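Long-range contact in soluble lytic murein transglycosylase (Pseudomonas aeruginosa, PDB 5OHU), which acts as a soluble lytic transglycosylase that turns over peptidoglycan by both exolytic and endolytic cleavage: residues 146-159 with 170-184. Numbering follows the deposited sequence.
Sequences YATSERLWLVGKSQ and WQGEGQLTEEKVWKR. With PO4 (phosphate ion), chain B.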
ATOM      1  N   TYR A 146     -22.997   8.792  21.888  1.00 39.12           N
ATOM      2  CA  TYR A 146     -23.188   9.776  20.829  1.00 30.24           C
ATOM      3  C   TYR A 146     -21.908   9.951  20.021  1.00 27.49           C
ATOM      4  O   TYR A 146     -21.931   9.954  18.785  1.00 25.04           O
ATOM      5  CB  TYR A 146     -23.654  11.112  21.420  1.00 27.47           C
ATOM      6  CG  TYR A 146     -25.049  11.099  22.041  1.00 30.35           C
ATOM      7  CD1 TYR A 146     -25.822   9.949  22.051  1.00 29.41           C
ATOM      8  CD2 TYR A 146     -25.595  12.249  22.595  1.00 33.77           C
ATOM      9  CE1 TYR A 146     -27.083   9.937  22.603  1.00 30.88           C
ATOM     10  CE2 TYR A 146     -26.858  12.249  23.149  1.00 33.22           C
ATOM     11  CZ  TYR A 146     -27.599  11.085  23.153  1.00 39.96           C
ATOM     12  OH  TYR A 146     -28.865  11.059  23.705  1.00 42.09           O
ATOM     13  N   ALA A 147     -20.767  10.059  20.696  1.00 25.30           N
ATOM     14  CA  ALA A 147     -19.529  10.219  19.949  1.00 25.07           C
ATOM     15  C   ALA A 147     -19.200   8.977  19.134  1.00 28.76           C
ATOM     16  O   ALA A 147     -18.591   9.081  18.066  1.00 34.25           O
ATOM     17  CB  ALA A 147     -18.378  10.555  20.887  1.00 22.27           C
ATOM     18  N   THR A 148     -19.585   7.793  19.609  1.00 23.63           N
ATOM     19  CA  THR A 148     -19.366   6.599  18.802  1.00 23.11           C
ATOM     20  C   THR A 148     -20.288   6.584  17.589  1.00 16.81           C
ATOM     21  O   THR A 148     -19.857   6.258  16.478  1.00 16.91           O
ATOM     22  CB  THR A 148     -19.578   5.341  19.646  1.00 23.69           C
ATOM     23  OG1 THR A 148     -18.724   5.387  20.793  1.00 26.73           O
ATOM     24  CG2 THR A 148     -19.266   4.082  18.828  1.00 17.61           C
ATOM     25  N   SER A 149     -21.561   6.931  17.792  1.00 20.00           N
ATOM     26  CA  SER A 149     -22.512   7.000  16.689  1.00 26.07           C
ATOM     27  C   SER A 149     -22.030   7.948  15.596  1.00 19.62           C
ATOM     28  O   SER A 149     -22.001   7.588  14.413  1.00 23.63           O
ATOM     29  CB  SER A 149     -23.881   7.452  17.204  1.00 26.13           C
ATOM     30  OG  SER A 149     -24.365   6.586  18.201  1.00 25.90           O
ATOM     31  N   GLU A 150     -21.660   9.172  15.973  1.00 22.95           N
ATOM     32  CA  GLU A 150     -21.287  10.169  14.975  1.00 28.42           C
ATOM     33  C   GLU A 150     -20.070   9.723  14.184  1.00 29.07           C
ATOM     34  O   GLU A 150     -20.045   9.839  12.954  1.00 35.20           O
ATOM     35  CB  GLU A 150     -21.029  11.514  15.647  1.00 36.39           C
ATOM     36  CG  GLU A 150     -20.825  12.655  14.675  1.00 49.64           C
ATOM     37  CD  GLU A 150     -21.102  13.997  15.309  1.00 60.51           C
ATOM     38  OE1 GLU A 150     -22.124  14.124  16.019  1.00 63.14           O
ATOM     39  OE2 GLU A 150     -20.296  14.925  15.104  1.00 69.35           O
ATOM     40  N   ARG A 151     -19.061   9.186  14.872  1.00 28.97           N
ATOM     41  CA  ARG A 151     -17.863   8.707  14.183  1.00 32.50           C
ATOM     42  C   ARG A 151     -18.191   7.582  13.202  1.00 19.89           C
ATOM     43  O   ARG A 151     -17.649   7.529  12.093  1.00 22.97           O
ATOM     44  CB  ARG A 151     -16.829   8.240  15.210  1.00 30.47           C
ATOM     45  CG  ARG A 151     -15.538   7.712  14.601  1.00 46.94           C
ATOM     46  CD  ARG A 151     -14.610   7.111  15.659  1.00 57.57           C
ATOM     47  NE  ARG A 151     -15.162   5.906  16.285  1.00 65.37           N
ATOM     48  CZ  ARG A 151     -14.991   4.666  15.825  1.00 70.30           C
ATOM     49  NH1 ARG A 151     -14.284   4.445  14.719  1.00 66.44           N
ATOM     50  NH2 ARG A 151     -15.531   3.638  16.473  1.00 71.50           N
ATOM     51  N   LEU A 152     -19.049   6.650  13.602  1.00 13.92           N
ATOM     52  CA  LEU A 152     -19.445   5.606  12.670  1.00 13.63           C
ATOM     53  C   LEU A 152     -20.419   6.122  11.628  1.00 19.56           C
ATOM     54  O   LEU A 152     -20.539   5.515  10.558  1.00 17.84           O
ATOM     55  CB  LEU A 152     -20.063   4.423  13.418  1.00 17.00           C
ATOM     56  CG  LEU A 152     -19.002   3.684  14.230  1.00 28.45           C
ATOM     57  CD1 LEU A 152     -19.646   2.983  15.431  1.00 28.22           C
ATOM     58  CD2 LEU A 152     -18.288   2.708  13.333  1.00 32.40           C
ATOM     59  N   TRP A 153     -21.129   7.211  11.932  1.00 16.59           N
ATOM     60  CA  TRP A 153     -22.089   7.763  10.989  1.00 16.72           C
ATOM     61  C   TRP A 153     -21.380   8.556   9.900  1.00 24.09           C
ATOM     62  O   TRP A 153     -21.794   8.512   8.735  1.00 21.36           O
ATOM     63  CB  TRP A 153     -23.110   8.642  11.724  1.00 20.57           C
ATOM     64  CG  TRP A 153     -23.960   9.460  10.792  1.00 24.57           C
ATOM     65  CD1 TRP A 153     -23.756  10.761  10.411  1.00 22.55           C
ATOM     66  CD2 TRP A 153     -25.141   9.022  10.110  1.00 23.23           C
ATOM     67  NE1 TRP A 153     -24.737  11.156   9.539  1.00 19.47           N
ATOM     68  CE2 TRP A 153     -25.600  10.109   9.332  1.00 18.06           C
ATOM     69  CE3 TRP A 153     -25.850   7.811  10.074  1.00 19.63           C
ATOM     70  CZ2 TRP A 153     -26.725  10.021   8.519  1.00 13.74           C
ATOM     71  CZ3 TRP A 153     -26.963   7.719   9.274  1.00 21.28           C
ATOM     72  CH2 TRP A 153     -27.399   8.822   8.506  1.00 18.96           C
ATOM     73  N   LEU A 154     -20.291   9.253  10.249  1.00 17.80           N
ATOM     74  CA  LEU A 154     -19.609  10.143   9.303  1.00 13.08           C
ATOM     75  C   LEU A 154     -18.646   9.336   8.440  1.00 22.68           C
ATOM     76  O   LEU A 154     -17.421   9.454   8.519  1.00 21.18           O
ATOM     77  CB  LEU A 154     -18.897  11.270  10.037  1.00 16.57           C
ATOM     78  CG  LEU A 154     -19.910  12.350  10.424  1.00 20.62           C
ATOM     79  CD1 LEU A 154     -19.289  13.434  11.306  1.00 15.07           C
ATOM     80  CD2 LEU A 154     -20.540  12.917   9.161  1.00 16.11           C
ATOM     81  N   VAL A 155     -19.243   8.516   7.581  1.00 14.74           N
ATOM     82  CA  VAL A 155     -18.531   7.572   6.745  1.00 16.13           C
ATOM     83  C   VAL A 155     -19.279   7.491   5.421  1.00 22.52           C
ATOM     84  O   VAL A 155     -20.513   7.425   5.400  1.00 24.46           O
ATOM     85  CB  VAL A 155     -18.434   6.178   7.415  1.00 22.84           C
ATOM     86  CG1 VAL A 155     -17.874   5.185   6.454  1.00 20.38           C
ATOM     87  CG2 VAL A 155     -17.543   6.211   8.678  1.00 23.59           C
ATOM     88  N   GLY A 156     -18.528   7.473   4.318  1.00 19.56           N
ATOM     89  CA  GLY A 156     -19.058   7.552   2.975  1.00 23.68           C
ATOM     90  C   GLY A 156     -19.537   6.264   2.349  1.00 21.58           C
ATOM     91  O   GLY A 156     -19.873   6.262   1.166  1.00 29.09           O
ATOM     92  N   LYS A 157     -19.601   5.179   3.110  1.00 28.85           N
ATOM     93  CA  LYS A 157     -20.027   3.872   2.637  1.00 22.74           C
ATOM     94  C   LYS A 157     -21.152   3.353   3.521  1.00 24.41           C
ATOM     95  O   LYS A 157     -21.372   3.839   4.637  1.00 22.89           O
ATOM     96  CB  LYS A 157     -18.855   2.875   2.627  1.00 32.64           C
ATOM     97  CG  LYS A 157     -18.193   2.651   3.981  1.00 39.46           C
ATOM     98  CD  LYS A 157     -16.942   1.776   3.869  1.00 50.70           C
ATOM     99  CE  LYS A 157     -17.145   0.382   4.476  1.00 65.34           C
ATOM    100  NZ  LYS A 157     -17.128   0.372   5.976  1.00 72.94           N
ATOM    101  N   SER A 158     -21.884   2.376   3.001  1.00 19.50           N
ATOM    102  CA  SER A 158     -22.923   1.746   3.794  1.00 29.69           C
ATOM    103  C   SER A 158     -22.310   0.964   4.954  1.00 28.43           C
ATOM    104  O   SER A 158     -21.298   0.273   4.801  1.00 25.41           O
ATOM    105  CB  SER A 158     -23.767   0.833   2.920  1.00 36.76           C
ATOM    106  OG  SER A 158     -24.287   1.557   1.826  1.00 43.66           O
ATOM    107  N   GLN A 159     -22.915   1.101   6.114  1.00 21.73           N
ATOM    108  CA  GLN A 159     -22.452   0.462   7.325  1.00 21.98           C
ATOM    109  C   GLN A 159     -23.281  -0.784   7.620  1.00 26.00           C
ATOM    110  O   GLN A 159     -24.390  -0.948   7.104  1.00 32.83           O
ATOM    111  CB  GLN A 159     -22.530   1.448   8.500  1.00 22.51           C
ATOM    112  CG  GLN A 159     -21.547   2.633   8.458  1.00 13.44           C
ATOM    113  CD  GLN A 159     -20.039   2.248   8.570  1.00 23.14           C
ATOM    114  OE1 GLN A 159     -19.560   1.298   7.949  1.00 27.30           O
ATOM    115  NE2 GLN A 159     -19.312   2.986   9.400  1.00 19.76           N
ATOM    116  N   TRP A 170     -29.632   6.615  18.027  1.00 30.45           N
ATOM    117  CA  TRP A 170     -29.058   7.953  18.029  1.00 29.11           C
ATOM    118  C   TRP A 170     -30.040   8.970  17.455  1.00 28.13           C
ATOM    119  O   TRP A 170     -30.251  10.043  18.026  1.00 25.02           O
ATOM    120  CB  TRP A 170     -27.769   7.876  17.220  1.00 30.27           C
ATOM    121  CG  TRP A 170     -26.899   9.043  17.145  1.00 30.79           C
ATOM    122  CD1 TRP A 170     -26.351   9.742  18.181  1.00 33.31           C
ATOM    123  CD2 TRP A 170     -26.361   9.599  15.946  1.00 24.50           C
ATOM    124  NE1 TRP A 170     -25.527  10.729  17.690  1.00 33.77           N
ATOM    125  CE2 TRP A 170     -25.523  10.663  16.321  1.00 27.71           C
ATOM    126  CE3 TRP A 170     -26.532   9.316  14.585  1.00 22.15           C
ATOM    127  CZ2 TRP A 170     -24.853  11.448  15.384  1.00 28.97           C
ATOM    128  CZ3 TRP A 170     -25.862  10.090  13.658  1.00 22.53           C
ATOM    129  CH2 TRP A 170     -25.027  11.143  14.062  1.00 24.85           C
ATOM    130  N   GLN A 171     -30.661   8.635  16.324  1.00 27.67           N
ATOM    131  CA  GLN A 171     -31.724   9.470  15.774  1.00 33.20           C
ATOM    132  C   GLN A 171     -32.903   9.580  16.738  1.00 38.37           C
ATOM    133  O   GLN A 171     -33.512  10.646  16.864  1.00 37.58           O
ATOM    134  CB  GLN A 171     -32.179   8.898  14.434  1.00 29.99           C
ATOM    135  CG  GLN A 171     -33.322   9.639  13.773  1.00 33.82           C
ATOM    136  CD  GLN A 171     -33.751   8.972  12.487  1.00 45.20           C
ATOM    137  OE1 GLN A 171     -33.826   7.745  12.405  1.00 53.37           O
ATOM    138  NE2 GLN A 171     -34.011   9.775  11.461  1.00 45.34           N
ATOM    139  N   GLY A 172     -33.246   8.482  17.416  1.00 38.08           N
ATOM    140  CA  GLY A 172     -34.345   8.516  18.363  1.00 37.27           C
ATOM    141  C   GLY A 172     -34.099   9.459  19.522  1.00 34.54           C
ATOM    142  O   GLY A 172     -35.043   9.983  20.112  1.00 34.77           O
ATOM    143  N   GLU A 173     -32.836   9.690  19.867  1.00 39.59           N
ATOM    144  CA  GLU A 173     -32.495  10.624  20.928  1.00 36.68           C
ATOM    145  C   GLU A 173     -32.154  12.007  20.389  1.00 39.93           C
ATOM    146  O   GLU A 173     -31.485  12.787  21.076  1.00 39.48           O
ATOM    147  CB  GLU A 173     -31.357  10.059  21.774  1.00 46.89           C
ATOM    148  CG  GLU A 173     -31.720   8.713  22.386  1.00 60.06           C
ATOM    149  CD  GLU A 173     -30.745   8.264  23.448  1.00 74.75           C
ATOM    150  OE1 GLU A 173     -30.003   9.123  23.967  1.00 77.83           O
ATOM    151  OE2 GLU A 173     -30.720   7.049  23.757  1.00 78.43           O
ATOM    152  N   GLY A 174     -32.599  12.315  19.167  1.00 37.75           N
ATOM    153  CA  GLY A 174     -32.578  13.672  18.652  1.00 37.93           C
ATOM    154  C   GLY A 174     -31.233  14.180  18.203  1.00 37.89           C
ATOM    155  O   GLY A 174     -31.027  15.391  18.142  1.00 42.33           O
ATOM    156  N   GLN A 175     -30.305  13.289  17.877  1.00 38.62           N
ATOM    157  CA  GLN A 175     -28.949  13.704  17.558  1.00 30.62           C
ATOM    158  C   GLN A 175     -28.679  13.809  16.071  1.00 26.28           C
ATOM    159  O   GLN A 175     -27.651  14.368  15.688  1.00 31.70           O
ATOM    160  CB  GLN A 175     -27.950  12.722  18.160  1.00 30.95           C
ATOM    161  CG  GLN A 175     -28.126  12.555  19.640  1.00 38.92           C
ATOM    162  CD  GLN A 175     -28.073  13.885  20.362  1.00 36.40           C
ATOM    163  OE1 GLN A 175     -29.044  14.291  21.003  1.00 40.18           O
ATOM    164  NE2 GLN A 175     -26.941  14.577  20.255  1.00 22.62           N
ATOM    165  N   LEU A 176     -29.549  13.273  15.224  1.00 30.08           N
ATOM    166  CA  LEU A 176     -29.262  13.213  13.793  1.00 34.18           C
ATOM    167  C   LEU A 176     -29.831  14.465  13.136  1.00 29.61           C
ATOM    168  O   LEU A 176     -30.950  14.492  12.627  1.00 35.70           O
ATOM    169  CB  LEU A 176     -29.829  11.936  13.187  1.00 28.88           C
ATOM    170  CG  LEU A 176     -29.568  11.816  11.687  1.00 30.37           C
ATOM    171  CD1 LEU A 176     -28.081  11.743  11.414  1.00 32.85           C
ATOM    172  CD2 LEU A 176     -30.283  10.610  11.133  1.00 33.03           C
ATOM    173  N   THR A 177     -29.046  15.531  13.171  1.00 27.67           N
ATOM    174  CA  THR A 177     -29.495  16.789  12.597  1.00 33.83           C
ATOM    175  C   THR A 177     -29.354  16.763  11.081  1.00 32.39           C
ATOM    176  O   THR A 177     -28.639  15.935  10.511  1.00 22.80           O
ATOM    177  CB  THR A 177     -28.700  17.965  13.158  1.00 32.05           C
ATOM    178  OG1 THR A 177     -27.378  17.939  12.612  1.00 39.27           O
ATOM    179  CG2 THR A 177     -28.629  17.882  14.686  1.00 28.44           C
ATOM    180  N   GLU A 178     -30.052  17.693  10.421  1.00 35.56           N
ATOM    181  CA  GLU A 178     -29.893  17.812   8.975  1.00 30.11           C
ATOM    182  C   GLU A 178     -28.436  18.067   8.600  1.00 21.51           C
ATOM    183  O   GLU A 178     -27.949  17.549   7.591  1.00 28.48           O
ATOM    184  CB  GLU A 178     -30.792  18.917   8.414  1.00 33.23           C
ATOM    185  CG  GLU A 178     -30.652  19.050   6.899  1.00 37.96           C
ATOM    186  CD  GLU A 178     -31.624  20.029   6.277  1.00 40.93           C
ATOM    187  OE1 GLU A 178     -31.783  21.144   6.814  1.00 43.58           O
ATOM    188  OE2 GLU A 178     -32.230  19.672   5.246  1.00 42.87           O
ATOM    189  N   GLU A 179     -27.709  18.823   9.421  1.00 17.14           N
ATOM    190  CA  GLU A 179     -26.315  19.104   9.101  1.00 20.28           C
ATOM    191  C   GLU A 179     -25.481  17.821   9.084  1.00 24.71           C
ATOM    192  O   GLU A 179     -24.606  17.654   8.231  1.00 18.88           O
ATOM    193  CB  GLU A 179     -25.765  20.124  10.101  1.00 25.08           C
ATOM    194  CG  GLU A 179     -24.280  20.483   9.939  1.00 41.85           C
ATOM    195  CD  GLU A 179     -23.969  21.205   8.619  1.00 59.39           C
ATOM    196  OE1 GLU A 179     -22.794  21.207   8.206  1.00 64.16           O
ATOM    197  OE2 GLU A 179     -24.891  21.754   7.971  1.00 67.87           O
ATOM    198  N   LYS A 180     -25.768  16.879   9.995  1.00 25.36           N
ATOM    199  CA  LYS A 180     -25.038  15.611  10.014  1.00 22.19           C
ATOM    200  C   LYS A 180     -25.436  14.704   8.855  1.00 21.58           C
ATOM    201  O   LYS A 180     -24.599  13.947   8.350  1.00 20.85           O
ATOM    202  CB  LYS A 180     -25.262  14.887  11.342  1.00 23.55           C
ATOM    203  CG  LYS A 180     -24.786  15.677  12.540  1.00 24.86           C
ATOM    204  CD  LYS A 180     -25.247  15.017  13.820  1.00 30.11           C
ATOM    205  CE  LYS A 180     -24.749  15.759  15.038  1.00 24.71           C
ATOM    206  NZ  LYS A 180     -25.470  15.293  16.255  1.00 24.60           N
ATOM    207  N   VAL A 181     -26.702  14.744   8.434  1.00 14.04           N
ATOM    208  CA  VAL A 181     -27.079  14.082   7.189  1.00 23.71           C
ATOM    209  C   VAL A 181     -26.289  14.670   6.031  1.00 24.62           C
ATOM    210  O   VAL A 181     -25.731  13.945   5.196  1.00 18.19           O
ATOM    211  CB  VAL A 181     -28.594  14.208   6.943  1.00 26.26           C
ATOM    212  CG1 VAL A 181     -28.995  13.408   5.693  1.00 14.12           C
ATOM    213  CG2 VAL A 181     -29.369  13.744   8.162  1.00 14.34           C
ATOM    214  N   TRP A 182     -26.227  16.003   5.977  1.00 23.46           N
ATOM    215  CA  TRP A 182     -25.499  16.688   4.917  1.00 17.75           C
ATOM    216  C   TRP A 182     -24.025  16.287   4.887  1.00 18.80           C
ATOM    217  O   TRP A 182     -23.493  15.948   3.825  1.00 19.35           O
ATOM    218  CB  TRP A 182     -25.651  18.199   5.084  1.00 24.03           C
ATOM    219  CG  TRP A 182     -24.956  18.993   4.006  1.00 22.15           C
ATOM    220  CD1 TRP A 182     -23.745  19.604   4.104  1.00 23.38           C
ATOM    221  CD2 TRP A 182     -25.428  19.239   2.674  1.00 16.68           C
ATOM    222  NE1 TRP A 182     -23.433  20.230   2.914  1.00 31.14           N
ATOM    223  CE2 TRP A 182     -24.451  20.025   2.023  1.00 24.83           C
ATOM    224  CE3 TRP A 182     -26.583  18.885   1.974  1.00 18.79           C
ATOM    225  CZ2 TRP A 182     -24.595  20.461   0.698  1.00 23.57           C
ATOM    226  CZ3 TRP A 182     -26.725  19.314   0.657  1.00 14.81           C
ATOM    227  CH2 TRP A 182     -25.739  20.096   0.034  1.00 15.32           C
ATOM    228  N   LYS A 183     -23.346  16.316   6.045  1.00 21.19           N
ATOM    229  CA  LYS A 183     -21.950  15.889   6.080  1.00 14.90           C
ATOM    230  C   LYS A 183     -21.777  14.501   5.495  1.00 23.16           C
ATOM    231  O   LYS A 183     -20.828  14.245   4.741  1.00 27.06           O
ATOM    232  CB  LYS A 183     -21.403  15.844   7.502  1.00 22.77           C
ATOM    233  CG  LYS A 183     -20.770  17.055   8.114  1.00 33.43           C
ATOM    234  CD  LYS A 183     -21.778  17.867   8.807  1.00 49.25           C
ATOM    235  CE  LYS A 183     -21.119  18.881   9.728  1.00 54.71           C
ATOM    236  NZ  LYS A 183     -19.951  19.501   9.018  1.00 60.52           N
ATOM    237  N   ARG A 184     -22.644  13.565   5.878  1.00 21.38           N
ATOM    238  CA  ARG A 184     -22.443  12.211   5.393  1.00 16.28           C
ATOM    239  C   ARG A 184     -22.728  12.130   3.901  1.00 13.00           C
ATOM    240  O   ARG A 184     -22.055  11.396   3.169  1.00 19.63           O
ATOM    241  CB  ARG A 184     -23.314  11.219   6.167  1.00 13.18           C
ATOM    242  CG  ARG A 184     -22.878   9.784   5.892  1.00 19.36           C
ATOM    243  CD  ARG A 184     -23.842   8.758   6.427  1.00 17.85           C
ATOM    244  NE  ARG A 184     -23.352   7.424   6.143  1.00 20.73           N
ATOM    245  CZ  ARG A 184     -24.028   6.299   6.369  1.00 19.54           C
ATOM    246  NH1 ARG A 184     -25.247   6.331   6.896  1.00 14.84           N
ATOM    247  NH2 ARG A 184     -23.476   5.139   6.064  1.00 16.75           N
TER
HETATM  248  P   PO4 B 701     -26.424   2.717   6.797  1.00 47.47           P
HETATM  249  O1  PO4 B 701     -27.319   2.131   5.738  1.00 51.20           O
HETATM  250  O2  PO4 B 701     -25.008   2.761   6.289  1.00 34.88           O
HETATM  251  O3  PO4 B 701     -26.922   4.100   7.145  1.00 47.35           O
HETATM  252  O4  PO4 B 701     -26.469   1.858   8.037  1.00 56.00           O
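The extended side chain of R184 runs across one face of the W153 indole. CG of W153 is anti to its backbone N (chi1 169°), which turns the indole in between the two later helices. R184 CD lies 3.8 Å from the centroid of the W153 six-membered ring, and the guanidinium follows as a cation-pi partner, its plane tilted 63° to the indole. The opposite face of W153 takes CZ3 of W170 and CD1 of L176, both toward the rim. At the edge, W153 NE1 donates to K180 O at 3.0 Å. The acceptor lies in the ring plane, but the donor stands above the carbonyl plane. R184 N reaches the same oxygen from the other face, as the normal helix bond.

Past the indole, R184 ties down the loop after helix 142-153. R184 NE donates to V155 O (2.9 Å), nearly along the C=O axis, and R184 NH2 donates to K157 O. R184 NH1 and NH2 also bind two oxygens of a phosphate, probably from the crystallisation liquor. Q159 N also donates to phosphate O2 (2.7 Å). Q159 NE2 bonds back to L152 O.

S149 CB sits over the five-membered ring of W170, 3.4 Å from the centroid. The edge of W170 is turned to the face of Y146 in an offset edge-to-face pair. Q175 CG lies over the Y146 ring. E150 OE1 and K180 NZ form a salt bridge at 3.6 Å.

F167 adds an edge-to-face ring to W153, and L200 packs on both W153 and R184. The aromatic cluster of Y146, W153 and W170 joins helices 142-153 and 161-172. Helix 178-190 is attached through R184, the bond to K180 O and the knob-into-hole seat of W153. The three successive helices belong to a helical superhelix, consistent with the ring-shaped Slt70-like fold.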